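Local structure of secreted protein (Streptomyces lividans TK24, 5LXZ) at residues R450-L455 with E497-P502; P241-R246 with K275-D280; P510-G515 with G525-R530. The protein is a secreted copper protein of the galactose oxidase-like AA5 family, probably a metalloradical oxidase that oxidises its substrate at a copper centre. The protein carries 1 engineered substitution. One frame throughout, in Å; residues are numbered along the deposited sequence.

Along the chain the order is contact 2, contact 1, contact 3. Contacts 1 and 2 belong to separate blades of the beta-propeller, with centres about 39 Å apart on opposite sides of the chain's centre. They repeat one design: a glutamate on the third strand of a blade receives N-H groups of the loop entering that blade and pairs with an arginine two residues before a copper-ligating tyrosine, Tyr248 or Tyr460. Contact 3 lies in the C-terminal E-set domain, its centre about 28 Å from that of contact 1 and 42 Å from that of contact 2. The chain reaches it soon after strand 496-500, the last propeller strand in sequence.

Contact 1 (R450-L455 with E497-P502); sequences RVADPL and EIYTPP
Glu497 reaches from strand 496-500 to the main chain of Leu455, joining the third strand of a beta-propeller blade to the loop that enters this blade from its neighbour. The blade is finished by the N-terminal strand 14-18, paired with 496-500 as its outermost strand. From CB the glutamate chain runs extended (chi2 -174°), the side chain touching Trp15, and brings Glu497 CD to 3.8 Å from Leu455 CB. At the tip Glu497 OE2 accepts the hydrogen bond of Leu455 N at 2.8 Å, on the syn side but 21° out of the carboxylate plane. Glu497 OE1 turns to partners farther along the same loop, the backbone N of Val456 and the guanidinium of Arg458, so the carboxylate spends its charge on two successive peptide N-H groups and a positive side chain. A long acidic residue suits this buried place because it can span the gap and satisfy all three.

Farther along, apolar packing takes over. The side chains of Tyr499 and Val451 cross at about a right angle, and Ala452 CB lies at the ring edge, 4.4 Å from Tyr499 CE1. The compact Val451 and Ala452 let the loop pass close to the phenol, whose OH is hydrogen-bonded to Asn12 O. Of the two valine branches, Val451 CG1 meets Pro502 CG at 4.5 Å, while Val451 CG2 stops 3.5 Å from Tyr499 OH.

Contact 2 (P241-R246 with K275-D280); sequences PMHEAR and KNEVYD
The guanidinium of Arg246 turns its edge to the second segment: Lys275 O and Glu277 OE2 both lie near its plane, while Glu244 CB rests over one face, 3.4 Å from the plane and nearer its border than its middle. Arg246 NH1 and NH2 approach Lys275 O end-on, and the NH2 bond is the shorter and straighter, 2.7 Å against 3.1 Å from NH1. Arg246 NH2 also forms a salt bridge with Glu277 OE2 at 2.8 Å, meeting the anti lone pair with the two flat groups 78° apart. The nearly straight chain of Arg246 delivers several coplanar N-H groups, which suits a place where a carbonyl and a carboxylate must both be reached, and NH1 has a further acceptor in Ser263 O.

The carboxylate of Glu277 is the second flat group. Glu277 OE1 accepts from His243 N at 2.7 Å, and Glu277 OE2 takes Glu244 N at 3.0 Å through the syn lone pair; a glutamate fits because its two oxygens can serve two consecutive peptide N-H groups. With the arginine added, OE2 has two donors, an environment that would probably favour the ionised acid. Placing CG between the backbone N and the carbonyl carbon (chi1 53°) starts the extended chain toward the loop. The edge of the imidazole also faces Glu277 OE1, with His243 CD2 3.0 Å away and the planes only 21° apart; the ring is fixed by NE2 bonding to Trp286 O and by stacking on Tyr288.

Nearby a water donates to Glu244 OE2 and accepts from Lys275 NZ, linking opposite charges that do not touch directly; Glu244 OE2 also bonds to Tyr288 OH.

Here the Glu277-Arg246 pair ties the third strand of a Kelch-type propeller blade to the loop leading into its first strand, just ahead of the copper ligand Tyr248.

Contact 3 (P510-G515 with G525-R530); sequences PDLSGG and GTFTSR
Asp511 meets Ser529 and Arg530 through two different torsions. The aspartate CG stands between its backbone N and carbonyl carbon (chi1 62°), which swings the carboxylate toward the start of Arg530, whereas Ser529 holds OG opposite its own backbone N (chi1 177°) and so reaches the aspartate's main chain. Ser529 OG donates to Asp511 O at 2.7 Å. The syn lone pair of Asp511 OD2 receives Arg530 N, also at 2.7 Å, and OD1 takes the next peptide N-H, that of Ala531. A short acid suits this place, since it can collect both N-H groups just where strand 524-528 has ended.

The bent chain of Arg530 then brings its guanidinium beneath one oxygen: Asp511 OD2 lies 3.7 Å from the guanidinium plane of Arg530, over its centre. No N-H points at the oxygen, and the long salt bridge acts through charge alone.

Beside this, Ser513 and Thr528 form an antiparallel hydrogen-bonded pair, a single bridge in which Ser513 N bonds to Thr528 O and Thr528 N to Ser513 O, each at 2.9 Å. A water donates to Asp511 OD2 and Thr528 O and accepts from Ser513 OG, lacing the small polar side chains to the bridge. On the apolar side Leu512 CD1 packs on Phe527 CB at 3.8 Å, and both residues continue into the E-set sandwich by touching Met586. At Gly514, with phi at 120° and the ring close by, glycine suits the place because it brings no side chain to crowd the preceding carbonyl or Phe527.

With two peptide N-H groups, a water and a guanidinium face gathered round it, the carboxylate of Asp511 is probably ionised, its charge met by peptide dipoles and water, with a long, out-of-plane salt bridge to Arg530.

Contact 1 (R450-L455 with E497-P502)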
ATOM      1  N   ARG A 450      -3.638 -23.560   7.592  1.00 12.29           N
ATOM      2  CA  ARG A 450      -2.458 -23.117   8.284  1.00 12.22           C
ATOM      3  C   ARG A 450      -1.204 -23.803   7.732  1.00 11.48           C
ATOM      4  O   ARG A 450      -1.193 -25.006   7.468  1.00 12.26           O
ATOM      5  CB  ARG A 450      -2.625 -23.431   9.756  1.00 14.73           C
ATOM      6  CG  ARG A 450      -1.589 -22.817  10.599  1.00 17.14           C
ATOM      7  CD  ARG A 450      -1.941 -21.442  11.104  1.00 17.47           C
ATOM      8  NE  ARG A 450      -0.898 -21.197  12.075  1.00 18.24           N
ATOM      9  CZ  ARG A 450      -0.980 -21.261  13.386  1.00 17.70           C
ATOM     10  NH1 ARG A 450      -2.145 -21.435  14.004  1.00 19.51           N
ATOM     11  NH2 ARG A 450       0.115 -21.077  14.091  1.00 17.30           N
ATOM     12  N   VAL A 451      -0.163 -23.021   7.534  1.00  9.94           N
ATOM     13  CA  VAL A 451       1.128 -23.521   7.073  1.00  9.51           C
ATOM     14  C   VAL A 451       2.225 -23.148   8.085  1.00  8.80           C
ATOM     15  O   VAL A 451       1.897 -22.755   9.182  1.00  9.23           O
ATOM     16  CB  VAL A 451       1.420 -23.120   5.625  1.00  9.67           C
ATOM     17  CG1 VAL A 451       0.432 -23.787   4.672  1.00  9.95           C
ATOM     18  CG2 VAL A 451       1.466 -21.575   5.434  1.00  9.51           C
ATOM     19  N   ALA A 452       3.487 -23.273   7.720  1.00  8.94           N
ATOM     20  CA  ALA A 452       4.584 -23.040   8.680  1.00  9.08           C
ATOM     21  C   ALA A 452       4.555 -21.610   9.184  1.00  9.32           C
ATOM     22  O   ALA A 452       4.257 -20.676   8.407  1.00  9.18           O
ATOM     23  CB  ALA A 452       5.909 -23.304   8.021  1.00  9.46           C
ATOM     24  N   ASP A 453       4.858 -21.428  10.457  1.00  9.18           N
ATOM     25  CA  ASP A 453       4.938 -20.087  11.065  1.00  9.63           C
ATOM     26  C   ASP A 453       6.119 -19.312  10.499  1.00  9.09           C
ATOM     27  O   ASP A 453       7.238 -19.819  10.436  1.00  9.91           O
ATOM     28  CB  ASP A 453       5.142 -20.136  12.575  1.00 10.56           C
ATOM     29  CG  ASP A 453       4.020 -20.761  13.321  1.00 12.17           C
ATOM     30  OD1 ASP A 453       2.900 -21.000  12.846  1.00 12.58           O
ATOM     31  OD2 ASP A 453       4.304 -21.021  14.517  1.00 15.70           O
ATOM     32  N   PRO A 454       5.912 -18.040  10.124  1.00  8.56           N
ATOM     33  CA  PRO A 454       7.067 -17.217   9.846  1.00  9.21           C
ATOM     34  C   PRO A 454       8.009 -17.093  11.018  1.00  9.41           C
ATOM     35  O   PRO A 454       7.596 -17.263  12.177  1.00  9.83           O
ATOM     36  CB  PRO A 454       6.467 -15.824   9.532  1.00  9.62           C
ATOM     37  CG  PRO A 454       5.049 -15.862   9.925  1.00  9.96           C
ATOM     38  CD  PRO A 454       4.638 -17.293  10.201  1.00  9.66           C
ATOM     39  N   LEU A 455       9.262 -16.790  10.718  1.00  9.62           N
ATOM     40  CA  LEU A 455      10.275 -16.664  11.751  1.00 10.45           C
ATOM     41  C   LEU A 455      10.387 -15.280  12.318  1.00 10.52           C
ATOM     42  O   LEU A 455      10.817 -15.102  13.449  1.00 11.93           O
ATOM     43  CB  LEU A 455      11.637 -17.082  11.198  1.00 11.34           C
ATOM     44  CG  LEU A 455      11.703 -18.490  10.611  1.00 12.27           C
ATOM     45  CD1 LEU A 455      13.083 -18.794  10.046  1.00 13.43           C
ATOM     46  CD2 LEU A 455      11.271 -19.581  11.586  1.00 13.11           C
ATOM     47  N   GLU A 497      13.030 -12.576   4.845  1.00 10.21           N
ATOM     48  CA  GLU A 497      12.766 -14.003   4.871  1.00 10.50           C
ATOM     49  C   GLU A 497      12.373 -14.459   3.483  1.00 10.61           C
ATOM     50  O   GLU A 497      11.758 -13.706   2.708  1.00 10.87           O
ATOM     51  CB  GLU A 497      11.636 -14.356   5.819  1.00 11.66           C
ATOM     52  CG  GLU A 497      12.011 -14.490   7.272  1.00 12.89           C
ATOM     53  CD  GLU A 497      10.836 -14.998   8.135  1.00 15.06           C
ATOM     54  OE1 GLU A 497      10.010 -14.204   8.558  1.00 19.29           O
ATOM     55  OE2 GLU A 497      10.739 -16.198   8.407  1.00 17.29           O
ATOM     56  N   ILE A 498      12.684 -15.708   3.186  1.00 10.31           N
ATOM     57  CA  ILE A 498      12.128 -16.402   2.035  1.00 10.30           C
ATOM     58  C   ILE A 498      11.245 -17.519   2.505  1.00  9.83           C
ATOM     59  O   ILE A 498      11.674 -18.317   3.355  1.00 10.32           O
ATOM     60  CB  ILE A 498      13.246 -17.002   1.201  1.00 11.00           C
ATOM     61  CG1 ILE A 498      14.197 -15.913   0.804  1.00 12.14           C
ATOM     62  CG2 ILE A 498      12.718 -17.746  -0.018  1.00 11.37           C
ATOM     63  CD1 ILE A 498      13.626 -14.855  -0.020  1.00 12.92           C
ATOM     64  N   TYR A 499      10.037 -17.577   1.988  1.00  8.39           N
ATOM     65  CA  TYR A 499       9.142 -18.669   2.241  1.00  8.50           C
ATOM     66  C   TYR A 499       9.112 -19.581   1.033  1.00  8.95           C
ATOM     67  O   TYR A 499       8.866 -19.163  -0.105  1.00  8.70           O
ATOM     68  CB  TYR A 499       7.720 -18.180   2.586  1.00  8.08           C
ATOM     69  CG  TYR A 499       6.755 -19.319   2.817  1.00  8.20           C
ATOM     70  CD1 TYR A 499       6.924 -20.174   3.895  1.00  8.33           C
ATOM     71  CD2 TYR A 499       5.731 -19.582   1.929  1.00  8.39           C
ATOM     72  CE1 TYR A 499       6.066 -21.226   4.096  1.00  8.40           C
ATOM     73  CE2 TYR A 499       4.832 -20.610   2.132  1.00  8.20           C
ATOM     74  CZ  TYR A 499       5.044 -21.488   3.192  1.00  8.56           C
ATOM     75  OH  TYR A 499       4.140 -22.507   3.350  1.00  8.55           O
ATOM     76  N   THR A 500       9.297 -20.882   1.274  1.00  9.04           N
ATOM     77  CA  THR A 500       9.200 -21.897   0.245  1.00  9.76           C
ATOM     78  C   THR A 500       7.895 -22.659   0.494  1.00  9.74           C
ATOM     79  O   THR A 500       7.760 -23.345   1.525  1.00  9.76           O
ATOM     80  CB  THR A 500      10.386 -22.882   0.347  1.00 10.31           C
ATOM     81  OG1 THR A 500      11.599 -22.189   0.108  1.00 10.73           O
ATOM     82  CG2 THR A 500      10.264 -23.972  -0.673  1.00 11.49           C
ATOM     83  N   PRO A 501       6.920 -22.549  -0.396  1.00  9.47           N
ATOM     84  CA  PRO A 501       5.610 -23.143  -0.107  1.00  9.58           C
ATOM     85  C   PRO A 501       5.653 -24.693  -0.212  1.00  9.53           C
ATOM     86  O   PRO A 501       6.588 -25.231  -0.780  1.00  9.19           O
ATOM     87  CB  PRO A 501       4.678 -22.542  -1.195  1.00  9.62           C
ATOM     88  CG  PRO A 501       5.396 -21.270  -1.574  1.00  9.77           C
ATOM     89  CD  PRO A 501       6.846 -21.582  -1.514  1.00  9.66           C
ATOM     90  N   PRO A 502       4.616 -25.352   0.262  1.00 10.57           N
ATOM     91  CA  PRO A 502       4.579 -26.828   0.213  1.00 11.26           C
ATOM     92  C   PRO A 502       4.798 -27.379  -1.185  1.00 12.32           C
ATOM     93  O   PRO A 502       5.389 -28.458  -1.358  1.00 13.70           O
ATOM     94  CB  PRO A 502       3.162 -27.125   0.663  1.00 11.03           C
ATOM     95  CG  PRO A 502       2.781 -25.990   1.558  1.00 11.35           C
ATOM     96  CD  PRO A 502       3.460 -24.795   0.974  1.00 10.83           C
TER

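Contact 2 (P241-R246 with K275-D280)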
ATOM      1  N   PRO A 241       7.391  16.198 -12.264  1.00  9.88           N
ATOM      2  CA  PRO A 241       6.763  16.065 -10.957  1.00 10.12           C
ATOM      3  C   PRO A 241       5.237  16.156 -11.060  1.00  9.68           C
ATOM      4  O   PRO A 241       4.693  16.738 -11.992  1.00  9.32           O
ATOM      5  CB  PRO A 241       7.296  17.271 -10.207  1.00 10.51           C
ATOM      6  CG  PRO A 241       7.513  18.328 -11.262  1.00 11.17           C
ATOM      7  CD  PRO A 241       8.053  17.529 -12.405  1.00 10.67           C
ATOM      8  N   MET A 242       4.555  15.554 -10.092  1.00  9.23           N
ATOM      9  CA  MET A 242       3.131  15.744  -9.955  1.00  9.26           C
ATOM     10  C   MET A 242       2.799  17.215  -9.666  1.00  9.88           C
ATOM     11  O   MET A 242       3.640  17.978  -9.175  1.00 10.91           O
ATOM     12  CB  MET A 242       2.576  14.894  -8.805  1.00  9.24           C
ATOM     13  CG  MET A 242       2.702  13.438  -9.085  1.00  8.75           C
ATOM     14  SD  MET A 242       2.034  12.414  -7.756  1.00  8.91           S
ATOM     15  CE  MET A 242       3.103  12.881  -6.405  1.00  9.41           C
ATOM     16  N   HIS A 243       1.569  17.602  -9.973  1.00  9.68           N
ATOM     17  CA  HIS A 243       1.085  18.915  -9.546  1.00 11.75           C
ATOM     18  C   HIS A 243       0.971  19.016  -8.039  1.00 11.38           C
ATOM     19  O   HIS A 243       1.318  20.030  -7.437  1.00 12.48           O
ATOM     20  CB  HIS A 243      -0.245  19.204 -10.210  1.00 12.80           C
ATOM     21  CG  HIS A 243      -0.156  19.289 -11.696  1.00 14.40           C
ATOM     22  ND1 HIS A 243       0.186  20.454 -12.343  1.00 16.66           N
ATOM     23  CD2 HIS A 243      -0.318  18.358 -12.655  1.00 15.05           C
ATOM     24  CE1 HIS A 243       0.216  20.229 -13.644  1.00 16.05           C
ATOM     25  NE2 HIS A 243      -0.099  18.971 -13.859  1.00 17.44           N
ATOM     26  N   GLU A 244       0.442  17.956  -7.412  1.00  9.97           N
ATOM     27  CA  GLU A 244       0.276  17.898  -5.974  1.00 10.41           C
ATOM     28  C   GLU A 244       1.433  17.193  -5.292  1.00  9.61           C
ATOM     29  O   GLU A 244       1.918  16.180  -5.770  1.00  9.62           O
ATOM     30  CB  GLU A 244      -0.997  17.151  -5.621  1.00 10.51           C
ATOM     31  CG  GLU A 244      -2.267  17.782  -6.147  1.00 11.68           C
ATOM     32  CD  GLU A 244      -2.620  19.084  -5.441  1.00 12.79           C
ATOM     33  OE1 GLU A 244      -2.405  19.186  -4.207  1.00 14.58           O
ATOM     34  OE2 GLU A 244      -3.156  20.008  -6.113  1.00 14.03           O
ATOM     35  N   ALA A 245       1.866  17.729  -4.158  1.00  9.57           N
ATOM     36  CA  ALA A 245       2.760  17.027  -3.255  1.00  9.11           C
ATOM     37  C   ALA A 245       1.942  15.932  -2.576  1.00  8.82           C
ATOM     38  O   ALA A 245       0.809  16.182  -2.157  1.00  9.33           O
ATOM     39  CB  ALA A 245       3.306  17.989  -2.237  1.00 10.04           C
ATOM     40  N   ARG A 246       2.501  14.721  -2.514  1.00  7.87           N
ATOM     41  CA  ARG A 246       1.775  13.582  -1.964  1.00  7.65           C
ATOM     42  C   ARG A 246       2.713  12.652  -1.228  1.00  7.91           C
ATOM     43  O   ARG A 246       3.564  12.030  -1.833  1.00  9.14           O
ATOM     44  CB  ARG A 246       1.062  12.782  -3.062  1.00  7.70           C
ATOM     45  CG  ARG A 246       0.169  13.592  -4.003  1.00  7.58           C
ATOM     46  CD  ARG A 246      -0.341  12.633  -5.088  1.00  7.63           C
ATOM     47  NE  ARG A 246      -1.025  13.382  -6.117  1.00  7.24           N
ATOM     48  CZ  ARG A 246      -2.323  13.699  -6.113  1.00  7.39           C
ATOM     49  NH1 ARG A 246      -3.150  13.271  -5.195  1.00  7.36           N
ATOM     50  NH2 ARG A 246      -2.848  14.448  -7.082  1.00  7.84           N
ATOM     51  N   LYS A 275      -7.936  16.042  -5.147  1.00  9.57           N
ATOM     52  CA  LYS A 275      -7.360  16.525  -6.382  1.00 10.30           C
ATOM     53  C   LYS A 275      -6.479  15.404  -6.933  1.00  9.56           C
ATOM     54  O   LYS A 275      -5.401  15.121  -6.375  1.00 11.43           O
ATOM     55  CB  LYS A 275      -6.595  17.808  -6.159  1.00 11.98           C
ATOM     56  CG  LYS A 275      -7.486  18.941  -5.650  1.00 14.22           C
ATOM     57  CD  LYS A 275      -6.678  20.211  -5.447  1.00 16.75           C
ATOM     58  CE  LYS A 275      -7.539  21.424  -5.185  1.00 20.29           C
ATOM     59  NZ  LYS A 275      -6.714  22.650  -5.105  0.50 20.14           N
ATOM     60  N   ASN A 276      -7.004  14.676  -7.902  1.00  8.69           N
ATOM     61  CA  ASN A 276      -6.306  13.540  -8.499  1.00  8.55           C
ATOM     62  C   ASN A 276      -5.683  13.898  -9.823  1.00  8.91           C
ATOM     63  O   ASN A 276      -6.090  14.912 -10.456  1.00  8.40           O
ATOM     64  CB  ASN A 276      -7.300  12.398  -8.632  1.00  8.54           C
ATOM     65  CG  ASN A 276      -7.956  12.094  -7.319  1.00  8.15           C
ATOM     66  OD1 ASN A 276      -7.256  11.992  -6.309  1.00  8.54           O
ATOM     67  ND2 ASN A 276      -9.258  11.991  -7.296  1.00  7.75           N
ATOM     68  N   GLU A 277      -4.681  13.136 -10.255  1.00  8.10           N
ATOM     69  CA  GLU A 277      -3.980  13.430 -11.474  1.00  9.41           C
ATOM     70  C   GLU A 277      -3.602  12.188 -12.203  1.00  8.72           C
ATOM     71  O   GLU A 277      -3.580  11.099 -11.641  1.00  8.84           O
ATOM     72  CB  GLU A 277      -2.773  14.335 -11.278  1.00 10.31           C
ATOM     73  CG  GLU A 277      -1.755  13.959 -10.295  1.00 12.31           C
ATOM     74  CD  GLU A 277      -0.922  15.241  -9.937  1.00 12.97           C
ATOM     75  OE1 GLU A 277      -0.325  15.884 -10.873  1.00 13.14           O
ATOM     76  OE2 GLU A 277      -0.887  15.671  -8.748  1.00 10.59           O
ATOM     77  N   VAL A 278      -3.351  12.332 -13.491  1.00  8.28           N
ATOM     78  CA  VAL A 278      -3.069  11.217 -14.351  1.00  8.31           C
ATOM     79  C   VAL A 278      -1.746  11.431 -15.027  1.00  8.51           C
ATOM     80  O   VAL A 278      -1.546  12.482 -15.638  1.00  9.49           O
ATOM     81  CB  VAL A 278      -4.196  11.006 -15.372  1.00  9.09           C
ATOM     82  CG1 VAL A 278      -3.839   9.924 -16.337  1.00 10.28           C
ATOM     83  CG2 VAL A 278      -5.520  10.711 -14.671  1.00  9.71           C
ATOM     84  N   TYR A 279      -0.895  10.417 -14.991  1.00  7.78           N
ATOM     85  CA  TYR A 279       0.374  10.389 -15.702  1.00  7.73           C
ATOM     86  C   TYR A 279       0.165   9.691 -17.018  1.00  8.85           C
ATOM     87  O   TYR A 279      -0.309   8.564 -17.051  1.00  8.27           O
ATOM     88  CB  TYR A 279       1.389   9.584 -14.905  1.00  7.53           C
ATOM     89  CG  TYR A 279       2.782   9.525 -15.486  1.00  7.13           C
ATOM     90  CD1 TYR A 279       3.616  10.631 -15.414  1.00  7.02           C
ATOM     91  CD2 TYR A 279       3.268   8.379 -16.087  1.00  7.35           C
ATOM     92  CE1 TYR A 279       4.898  10.560 -15.871  1.00  7.21           C
ATOM     93  CE2 TYR A 279       4.572   8.300 -16.540  1.00  7.62           C
ATOM     94  CZ  TYR A 279       5.374   9.392 -16.418  1.00  7.18           C
ATOM     95  OH  TYR A 279       6.665   9.268 -16.861  1.00  8.74           O
ATOM     96  N   ASP A 280       0.543  10.353 -18.114  1.00 10.24           N
ATOM     97  CA  ASP A 280       0.524   9.714 -19.406  1.00 11.69           C
ATOM     98  C   ASP A 280       1.925   9.240 -19.714  1.00 11.56           C
ATOM     99  O   ASP A 280       2.832  10.051 -19.922  1.00 10.90           O
ATOM    100  CB  ASP A 280       0.089  10.763 -20.436  1.00 12.52           C
ATOM    101  CG  ASP A 280      -0.050  10.182 -21.813  1.00 14.82           C
ATOM    102  OD1 ASP A 280       0.373   9.045 -22.032  1.00 15.32           O
ATOM    103  OD2 ASP A 280      -0.629  10.926 -22.654  1.00 18.44           O
TER
HETATM  104  O   HOH W   1      -3.914  22.431  -5.355  1.00 35.87           O

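Contact 3 (P510-G515 with G525-R530)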
ATOM      1  N   PRO A 510       7.371 -29.114 -13.155  1.00 16.83           N
ATOM      2  CA  PRO A 510       7.387 -29.028 -14.598  1.00 17.32           C
ATOM      3  C   PRO A 510       8.465 -28.080 -15.093  1.00 18.26           C
ATOM      4  O   PRO A 510       8.712 -27.028 -14.494  1.00 16.70           O
ATOM      5  CB  PRO A 510       5.993 -28.499 -14.969  1.00 17.57           C
ATOM      6  CG  PRO A 510       5.337 -28.111 -13.728  1.00 17.65           C
ATOM      7  CD  PRO A 510       6.093 -28.671 -12.578  1.00 16.47           C
ATOM      8  N   ASP A 511       9.126 -28.480 -16.165  1.00 17.45           N
ATOM      9  CA  ASP A 511      10.101 -27.639 -16.829  1.00 19.35           C
ATOM     10  C   ASP A 511       9.370 -26.659 -17.753  1.00 17.34           C
ATOM     11  O   ASP A 511       8.268 -26.924 -18.227  1.00 18.27           O
ATOM     12  CB  ASP A 511      11.084 -28.501 -17.631  1.00 20.06           C
ATOM     13  CG  ASP A 511      10.393 -29.291 -18.738  1.00 21.24           C
ATOM     14  OD1 ASP A 511       9.496 -30.127 -18.426  1.00 22.54           O
ATOM     15  OD2 ASP A 511      10.711 -29.048 -19.932  1.00 22.34           O
ATOM     16  N   LEU A 512      10.006 -25.524 -18.031  1.00 17.97           N
ATOM     17  CA  LEU A 512       9.429 -24.535 -18.920  1.00 16.90           C
ATOM     18  C   LEU A 512      10.535 -23.671 -19.501  1.00 18.48           C
ATOM     19  O   LEU A 512      11.342 -23.102 -18.760  1.00 19.97           O
ATOM     20  CB  LEU A 512       8.418 -23.667 -18.135  1.00 16.98           C
ATOM     21  CG  LEU A 512       7.644 -22.637 -18.948  1.00 16.98           C
ATOM     22  CD1 LEU A 512       6.729 -23.275 -19.972  1.00 17.67           C
ATOM     23  CD2 LEU A 512       6.864 -21.769 -17.974  1.00 17.25           C
ATOM     24  N   SER A 513      10.593 -23.602 -20.824  1.00 16.79           N
ATOM     25  CA  SER A 513      11.540 -22.724 -21.488  1.00 18.46           C
ATOM     26  C   SER A 513      10.888 -22.096 -22.690  1.00 18.77           C
ATOM     27  O   SER A 513       9.803 -22.516 -23.109  1.00 18.52           O
ATOM     28  CB  SER A 513      12.799 -23.502 -21.885  1.00 19.90           C
ATOM     29  OG  SER A 513      12.460 -24.615 -22.662  1.00 24.41           O
ATOM     30  N   GLY A 514      11.544 -21.071 -23.227  1.00 21.58           N
ATOM     31  CA  GLY A 514      10.995 -20.319 -24.370  1.00 21.98           C
ATOM     32  C   GLY A 514      10.771 -18.843 -24.122  1.00 22.79           C
ATOM     33  O   GLY A 514      10.493 -18.112 -25.081  1.00 26.08           O
ATOM     34  N   GLY A 515      10.892 -18.381 -22.867  1.00 21.52           N
ATOM     35  CA  GLY A 515      10.872 -16.936 -22.559  1.00 21.97           C
ATOM     36  C   GLY A 515      12.253 -16.284 -22.606  1.00 21.35           C
ATOM     37  O   GLY A 515      13.272 -16.999 -22.634  1.00 22.77           O
ATOM     38  N   GLY A 525       1.453 -17.852 -27.861  1.00 12.06           N
ATOM     39  CA  GLY A 525       2.890 -18.130 -27.883  1.00 12.14           C
ATOM     40  C   GLY A 525       3.126 -19.559 -27.467  1.00 12.43           C
ATOM     41  O   GLY A 525       2.303 -20.172 -26.793  1.00 12.08           O
ATOM     42  N   THR A 526       4.220 -20.126 -27.995  1.00 13.71           N
ATOM     43  CA  THR A 526       4.548 -21.523 -27.775  1.00 14.38           C
ATOM     44  C   THR A 526       5.846 -21.595 -26.983  1.00 13.38           C
ATOM     45  O   THR A 526       6.806 -20.877 -27.237  1.00 15.59           O
ATOM     46  CB  THR A 526       4.635 -22.265 -29.126  1.00 15.71           C
ATOM     47  OG1 THR A 526       3.362 -22.198 -29.775  1.00 17.28           O
ATOM     48  CG2 THR A 526       4.965 -23.744 -28.945  1.00 17.57           C
ATOM     49  N   PHE A 527       5.832 -22.479 -26.004  1.00 12.87           N
ATOM     50  CA  PHE A 527       6.905 -22.716 -25.070  1.00 13.52           C
ATOM     51  C   PHE A 527       7.259 -24.198 -25.134  1.00 14.35           C
ATOM     52  O   PHE A 527       6.472 -25.011 -25.606  1.00 15.12           O
ATOM     53  CB  PHE A 527       6.440 -22.357 -23.652  1.00 14.09           C
ATOM     54  CG  PHE A 527       6.172 -20.901 -23.467  1.00 14.25           C
ATOM     55  CD1 PHE A 527       4.983 -20.343 -23.914  1.00 14.36           C
ATOM     56  CD2 PHE A 527       7.145 -20.074 -22.881  1.00 14.94           C
ATOM     57  CE1 PHE A 527       4.736 -18.980 -23.749  1.00 14.81           C
ATOM     58  CE2 PHE A 527       6.904 -18.712 -22.724  1.00 15.41           C
ATOM     59  CZ  PHE A 527       5.692 -18.182 -23.159  1.00 14.69           C
ATOM     60  N   THR A 528       8.435 -24.528 -24.631  1.00 15.58           N
ATOM     61  CA  THR A 528       8.845 -25.923 -24.492  1.00 16.55           C
ATOM     62  C   THR A 528       8.688 -26.391 -23.067  1.00 16.10           C
ATOM     63  O   THR A 528       9.197 -25.762 -22.124  1.00 16.98           O
ATOM     64  CB  THR A 528      10.294 -26.091 -24.944  1.00 17.61           C
ATOM     65  OG1 THR A 528      10.393 -25.666 -26.306  1.00 20.23           O
ATOM     66  CG2 THR A 528      10.779 -27.546 -24.837  1.00 18.97           C
ATOM     67  N   SER A 529       8.010 -27.515 -22.909  1.00 17.11           N
ATOM     68  CA  SER A 529       7.992 -28.206 -21.640  1.00 17.30           C
ATOM     69  C   SER A 529       7.974 -29.701 -21.920  1.00 18.07           C
ATOM     70  O   SER A 529       7.019 -30.182 -22.516  1.00 17.83           O
ATOM     71  CB  SER A 529       6.752 -27.857 -20.828  1.00 17.08           C
ATOM     72  OG  SER A 529       6.737 -28.602 -19.627  1.00 18.37           O
ATOM     73  N   ARG A 530       9.011 -30.404 -21.493  1.00 19.58           N
ATOM     74  CA  ARG A 530       8.974 -31.880 -21.527  1.00 23.16           C
ATOM     75  C   ARG A 530       7.763 -32.426 -20.756  1.00 23.05           C
ATOM     76  O   ARG A 530       7.175 -33.449 -21.137  1.00 24.87           O
ATOM     77  CB  ARG A 530      10.283 -32.452 -20.994  1.00 25.44           C
ATOM     78  CG  ARG A 530      11.461 -32.174 -21.913  1.00 29.46           C
ATOM     79  CD  ARG A 530      12.755 -32.751 -21.348  1.00 32.64           C
ATOM     80  NE  ARG A 530      13.153 -32.093 -20.097  1.00 34.99           N
ATOM     81  CZ  ARG A 530      13.840 -30.950 -19.998  1.00 35.95           C
ATOM     82  NH1 ARG A 530      14.241 -30.275 -21.074  1.00 37.59           N
ATOM     83  NH2 ARG A 530      14.126 -30.465 -18.792  1.00 37.88           N
TER
HETATM   84  O   HOH W   2      12.005 -26.908 -20.832  1.00 24.65           O
HETATM   85  O   HOH W   3      10.755 -23.095 -26.394  1.00 38.23           O